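Local atomic coordinates of GTP cyclohydrolase 1 type 2 homolog (PDB entry 1NMO), a protein that binds a pair of metal ions in each subunit of a ring-shaped homohexamer and may help to degrade radiation-damaged nucleotides. Residues T119-I124 / V128-L133; F178-A183 / I200-E205. One frame throughout, in Å; residues are numbered along the deposited sequence.

Interaction 1. Residues T119-I124 / V128-L133; sequences TVMGEI and VPWGEL
Thr119-Ile124 and Val128-Leu133 are the two arms of an antiparallel beta hairpin, with strand directions 146° apart. Thr119 and Glu132 form a hydrogen-bonded pair: Thr119 N lies 2.9 Å from Glu132 O, and Glu132 N returns a bond to Thr119 O. Val120 and Gly131 follow as a non-hydrogen-bonded pair. The register then slips by one residue. Met121 N reaches Trp130 O at 3.0 Å, while Trp130 N bonds to Gly122 O. Met121 and Gly122 thus both face Trp130, which makes a classic beta bulge. Near the turn, Ile124 N bonds to Val128 O at 2.9 Å.

Trp130 carries the side-chain contact. Its CG sits between the backbone N and the carbonyl carbon (chi1 70°), and the indole lies over the bulge. Met121 CB sits over one face of the six-membered ring, 3.8 Å from its centroid, a CH-pi contact. The selenium of this selenomethionine stands oblique to the same ring, with SE 3.6 Å from Trp130 CZ3, as in a Met-aromatic contact. SE also touches Glu132 CG at 3.6 Å. At the pyrrole end, Ile124 CG1 comes within 3.8 Å of Trp130 CD1, its side chain at about a right angle to that of Trp130. Phe185 of helix 179-185 also meets the indole.

Gly131 has no side chain, and its CA approaches Thr119 O in a CA-H...O contact. Five backbone bonds fix the hairpin, and its side chains add mainly apolar and aromatic packing. Glu132 lends its aliphatic CG to that packing, while its carboxylate makes a weak, long ion pair with Arg167. The bulge is therefore set by backbone bonds, with mainly apolar and aromatic packing beside it at the surface of the chain.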
loop_
_atom_site.group_PDB
_atom_site.type_symbol
_atom_site.label_atom_id
_atom_site.label_comp_id
_atom_site.label_asym_id
_atom_site.label_seq_id
_atom_site.Cartn_x
_atom_site.Cartn_y
_atom_site.Cartn_z
ATOM N N THR A 119 -28.703 9.437 27.063
ATOM C CA THR A 119 -29.650 9.239 28.161
ATOM C C THR A 119 -30.882 8.555 27.586
ATOM O O THR A 119 -31.569 9.118 26.746
ATOM C CB THR A 119 -30.071 10.646 28.751
ATOM O OG1 THR A 119 -28.877 11.407 29.048
ATOM C CG2 THR A 119 -30.909 10.464 30.027
ATOM N N VAL A 120 -31.204 7.386 28.061
ATOM C CA VAL A 120 -32.371 6.684 27.555
ATOM C C VAL A 120 -33.605 7.385 28.079
ATOM O O VAL A 120 -33.640 7.751 29.275
ATOM C CB VAL A 120 -32.403 5.207 28.064
ATOM C CG1 VAL A 120 -33.793 4.568 27.763
ATOM C CG2 VAL A 120 -31.291 4.381 27.387
HETATM N N MSE A 121 -34.640 7.525 27.245
HETATM C CA MSE A 121 -35.819 8.248 27.700
HETATM C C MSE A 121 -37.134 7.541 27.542
HETATM O O MSE A 121 -38.124 7.939 28.149
HETATM C CB MSE A 121 -35.886 9.628 27.039
HETATM C CG MSE A 121 -34.995 10.613 27.691
HETATM SE SE MSE A 121 -34.970 12.273 26.679
HETATM C CE MSE A 121 -33.566 13.102 27.834
ATOM N N GLY A 122 -37.112 6.488 26.740
ATOM C CA GLY A 122 -38.282 5.662 26.472
ATOM C C GLY A 122 -37.989 4.596 25.394
ATOM O O GLY A 122 -36.838 4.219 25.112
ATOM N N GLU A 123 -39.036 4.052 24.799
ATOM C CA GLU A 123 -38.816 3.100 23.742
ATOM C C GLU A 123 -39.872 3.376 22.713
ATOM O O GLU A 123 -40.960 3.865 23.015
ATOM C CB GLU A 123 -38.784 1.644 24.233
ATOM C CG GLU A 123 -40.054 0.917 24.461
ATOM C CD GLU A 123 -39.857 -0.597 24.282
ATOM O OE1 GLU A 123 -38.920 -1.195 24.860
ATOM O OE2 GLU A 123 -40.654 -1.226 23.545
ATOM N N ILE A 124 -39.500 3.204 21.471
ATOM C CA ILE A 124 -40.394 3.431 20.364
ATOM C C ILE A 124 -41.122 2.096 20.078
ATOM O O ILE A 124 -42.296 2.067 19.710
ATOM C CB ILE A 124 -39.539 3.827 19.115
ATOM C CG1 ILE A 124 -38.779 5.128 19.364
ATOM C CG2 ILE A 124 -40.416 3.954 17.900
ATOM C CD1 ILE A 124 -38.010 5.602 18.115
ATOM N N VAL A 128 -36.227 -1.091 20.244
ATOM C CA VAL A 128 -35.827 0.202 19.761
ATOM C C VAL A 128 -36.001 1.314 20.743
ATOM O O VAL A 128 -37.011 1.982 20.718
ATOM C CB VAL A 128 -36.669 0.574 18.524
ATOM C CG1 VAL A 128 -36.064 1.735 17.828
ATOM C CG2 VAL A 128 -36.714 -0.568 17.584
ATOM N N PRO A 129 -35.017 1.563 21.616
ATOM C CA PRO A 129 -35.109 2.643 22.605
ATOM C C PRO A 129 -34.818 3.945 21.948
ATOM O O PRO A 129 -34.323 3.946 20.804
ATOM C CB PRO A 129 -34.031 2.282 23.611
ATOM C CG PRO A 129 -33.037 1.534 22.739
ATOM C CD PRO A 129 -33.936 0.629 21.949
ATOM N N TRP A 130 -35.187 5.060 22.598
ATOM C CA TRP A 130 -34.826 6.367 22.034
ATOM C C TRP A 130 -34.355 7.228 23.199
ATOM O O TRP A 130 -34.572 6.888 24.350
ATOM C CB TRP A 130 -35.998 7.081 21.336
ATOM C CG TRP A 130 -37.100 7.596 22.291
ATOM C CD1 TRP A 130 -38.246 6.928 22.662
ATOM C CD2 TRP A 130 -37.159 8.881 22.941
ATOM N NE1 TRP A 130 -39.007 7.715 23.500
ATOM C CE2 TRP A 130 -38.369 8.922 23.677
ATOM C CE3 TRP A 130 -36.308 10.013 22.968
ATOM C CZ2 TRP A 130 -38.766 10.054 24.427
ATOM C CZ3 TRP A 130 -36.729 11.180 23.746
ATOM C CH2 TRP A 130 -37.930 11.168 24.437
ATOM N N GLY A 131 -33.672 8.309 22.902
ATOM C CA GLY A 131 -33.245 9.207 23.962
ATOM C C GLY A 131 -32.454 10.363 23.361
ATOM O O GLY A 131 -32.611 10.656 22.152
ATOM N N GLU A 132 -31.587 10.959 24.182
ATOM C CA GLU A 132 -30.779 12.074 23.757
ATOM C C GLU A 132 -29.327 12.069 24.179
ATOM O O GLU A 132 -28.943 11.728 25.329
ATOM C CB GLU A 132 -31.366 13.390 24.290
ATOM C CG GLU A 132 -32.877 13.588 24.071
ATOM C CD GLU A 132 -33.345 15.018 24.396
ATOM O OE1 GLU A 132 -32.727 15.710 25.262
ATOM O OE2 GLU A 132 -34.330 15.434 23.761
ATOM N N LEU A 133 -28.493 12.452 23.236
ATOM C CA LEU A 133 -27.081 12.581 23.575
ATOM C C LEU A 133 -27.052 13.690 24.641
ATOM O O LEU A 133 -27.726 14.734 24.500
ATOM C CB LEU A 133 -26.289 13.083 22.371
ATOM C CG LEU A 133 -26.049 12.017 21.335
ATOM C CD1 LEU A 133 -25.722 12.698 19.996
ATOM C CD2 LEU A 133 -24.923 11.102 21.821
#

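Interaction 2. Residues F178-A183 / I200-E205; sequences FIDSAA and IHSARE
Ile179 and Asp180, in the first turn of helix 179-185, meet Ser202 and Ala203 of helix 197-205. The short helical segments run nearly parallel, 14° apart, with their axes 10.0 Å from each other.

Asp180 makes the polar link. From CB, its chain leaves with CG anti to the carbonyl carbon (chi1 -71°), which brings the carboxylate across to the other helix. CG is 3.8 Å from Ser202 OG. OD1 accepts the hydrogen bond from Ser202 OG at 2.8 Å, and the hydroxyl arrives on the syn side, 19° out of the carboxylate plane. OD1 also lies 3.2 Å from Ser202 CB. OD2 stays farther back, 4.0 Å from Ser202 OG. One oxygen thus takes the bond, and the hydroxyl of the buried Ser202 is satisfied by a probably charged acceptor.

Ile179 packs beside this bond with two branches. Its CG2 touches Ser202 CB at 3.7 Å. Its CD1 reaches the backbone of the next residue, 3.9 Å from Ala203 N. Phe210 of strand 209-212 touches both Ile179 and Ala203, so the apolar side of the contact rests on the sheet. Met78 of a second subunit packs on Ser202.

Parallel neighbours 165-170, 189-192 and 209-212 are linked by two successive beta-alpha-beta crossovers, whose helices pack side by side on the same face of the sheet.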
loop_
_atom_site.group_PDB
_atom_site.type_symbol
_atom_site.label_atom_id
_atom_site.label_comp_id
_atom_site.label_asym_id
_atom_site.label_seq_id
_atom_site.Cartn_x
_atom_site.Cartn_y
_atom_site.Cartn_z
ATOM N N PHE A 178 -35.518 -0.992 11.280
ATOM C CA PHE A 178 -36.321 -0.221 12.227
ATOM C C PHE A 178 -36.165 1.251 11.945
ATOM O O PHE A 178 -36.733 2.092 12.620
ATOM C CB PHE A 178 -35.849 -0.518 13.649
ATOM C CG PHE A 178 -36.327 -1.841 14.175
ATOM C CD1 PHE A 178 -37.715 -2.105 14.269
ATOM C CD2 PHE A 178 -35.415 -2.802 14.639
ATOM C CE1 PHE A 178 -38.178 -3.297 14.816
ATOM C CE2 PHE A 178 -35.861 -4.004 15.192
ATOM C CZ PHE A 178 -37.209 -4.277 15.293
ATOM N N ILE A 179 -35.368 1.586 10.945
ATOM C CA ILE A 179 -35.213 2.972 10.677
ATOM C C ILE A 179 -36.486 3.761 10.340
ATOM O O ILE A 179 -36.619 4.952 10.732
ATOM C CB ILE A 179 -34.170 3.197 9.571
ATOM C CG1 ILE A 179 -33.921 4.709 9.438
ATOM C CG2 ILE A 179 -34.637 2.587 8.210
ATOM C CD1 ILE A 179 -32.603 5.094 8.595
ATOM N N ASP A 180 -37.442 3.148 9.632
ATOM C CA ASP A 180 -38.614 3.920 9.253
ATOM C C ASP A 180 -39.477 4.185 10.468
ATOM O O ASP A 180 -39.950 5.317 10.669
ATOM C CB ASP A 180 -39.441 3.216 8.225
ATOM C CG ASP A 180 -38.780 3.169 6.863
ATOM O OD1 ASP A 180 -37.864 3.989 6.555
ATOM O OD2 ASP A 180 -39.229 2.269 6.098
ATOM N N SER A 181 -39.669 3.159 11.289
ATOM C CA SER A 181 -40.472 3.392 12.434
ATOM C C SER A 181 -39.786 4.459 13.334
ATOM O O SER A 181 -40.481 5.211 14.015
ATOM C CB SER A 181 -40.719 2.076 13.150
ATOM O OG SER A 181 -40.039 2.131 14.363
ATOM N N ALA A 182 -38.456 4.568 13.351
ATOM C CA ALA A 182 -37.851 5.627 14.187
ATOM C C ALA A 182 -38.111 6.941 13.544
ATOM O O ALA A 182 -38.338 7.886 14.220
ATOM C CB ALA A 182 -36.363 5.442 14.339
ATOM N N ALA A 183 -38.031 7.051 12.223
ATOM C CA ALA A 183 -38.306 8.339 11.576
ATOM C C ALA A 183 -39.739 8.888 11.921
ATOM O O ALA A 183 -39.964 10.088 12.158
ATOM C CB ALA A 183 -38.161 8.181 10.030
ATOM N N ILE A 200 -30.427 3.311 3.208
ATOM C CA ILE A 200 -29.918 4.599 2.707
ATOM C C ILE A 200 -31.008 5.568 2.150
ATOM O O ILE A 200 -30.940 6.796 2.319
ATOM C CB ILE A 200 -28.846 4.337 1.576
ATOM C CG1 ILE A 200 -27.670 3.569 2.164
ATOM C CG2 ILE A 200 -28.330 5.648 1.041
ATOM C CD1 ILE A 200 -27.048 4.308 3.306
ATOM N N HIS A 201 -31.999 5.034 1.460
ATOM C CA HIS A 201 -33.060 5.926 0.934
ATOM C C HIS A 201 -33.919 6.393 2.119
ATOM O O HIS A 201 -34.540 7.497 2.115
ATOM C CB HIS A 201 -33.946 5.157 -0.087
ATOM C CG HIS A 201 -33.158 4.465 -1.157
ATOM N ND1 HIS A 201 -32.222 5.128 -1.925
ATOM C CD2 HIS A 201 -33.079 3.158 -1.517
ATOM C CE1 HIS A 201 -31.598 4.259 -2.715
ATOM N NE2 HIS A 201 -32.099 3.058 -2.483
ATOM N N SER A 202 -34.027 5.537 3.125
ATOM C CA SER A 202 -34.810 5.969 4.291
ATOM C C SER A 202 -34.122 7.119 4.998
ATOM O O SER A 202 -34.776 8.077 5.358
ATOM C CB SER A 202 -35.010 4.824 5.281
ATOM O OG SER A 202 -35.763 3.777 4.677
ATOM N N ALA A 203 -32.801 7.039 5.171
ATOM C CA ALA A 203 -32.036 8.080 5.853
ATOM C C ALA A 203 -32.189 9.375 5.125
ATOM O O ALA A 203 -32.517 10.441 5.732
ATOM C CB ALA A 203 -30.568 7.712 5.886
ATOM N N ARG A 204 -31.970 9.278 3.806
ATOM C CA ARG A 204 -32.052 10.427 2.932
ATOM C C ARG A 204 -33.455 11.075 2.819
ATOM O O ARG A 204 -33.586 12.282 2.971
ATOM C CB ARG A 204 -31.575 10.045 1.509
ATOM C CG ARG A 204 -30.065 9.908 1.352
ATOM C CD ARG A 204 -29.705 9.291 -0.074
ATOM N NE ARG A 204 -28.245 9.083 -0.225
ATOM C CZ ARG A 204 -27.710 8.455 -1.282
ATOM N NH1 ARG A 204 -28.518 7.988 -2.247
ATOM N NH2 ARG A 204 -26.367 8.317 -1.421
ATOM N N GLU A 205 -34.471 10.261 2.537
ATOM C CA GLU A 205 -35.819 10.753 2.307
ATOM C C GLU A 205 -36.603 11.211 3.515
ATOM O O GLU A 205 -37.610 11.929 3.389
ATOM C CB GLU A 205 -36.586 9.711 1.500
ATOM C CG GLU A 205 -36.111 9.726 0.008
ATOM C CD GLU A 205 -36.754 8.577 -0.833
ATOM O OE1 GLU A 205 -37.978 8.305 -0.725
ATOM O OE2 GLU A 205 -36.036 7.904 -1.604
#

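Interactions 1 and 2 come one after the other along the chain, and their centres lie about 17 Å apart. Segment 178-183 connects them directly. Ile124 CD1 of the hairpin packs 3.9 Å from Ala182 CA, and Val128 CG2 packs 3.7 Å from Phe178 CG. The same segment therefore touches the hairpin and also meets helix 197-205. Interaction 1 lies closer to the iron site: the side chain of Pro129 is about 11 Å from an iron(III) ion and about 8 Å from that of Asp101, an iron ligand. Interaction 2 lies away from that site. Helix 197-205 meets a second subunit of the hexamer, for example through a salt bridge from Glu205 to Arg82 of that subunit.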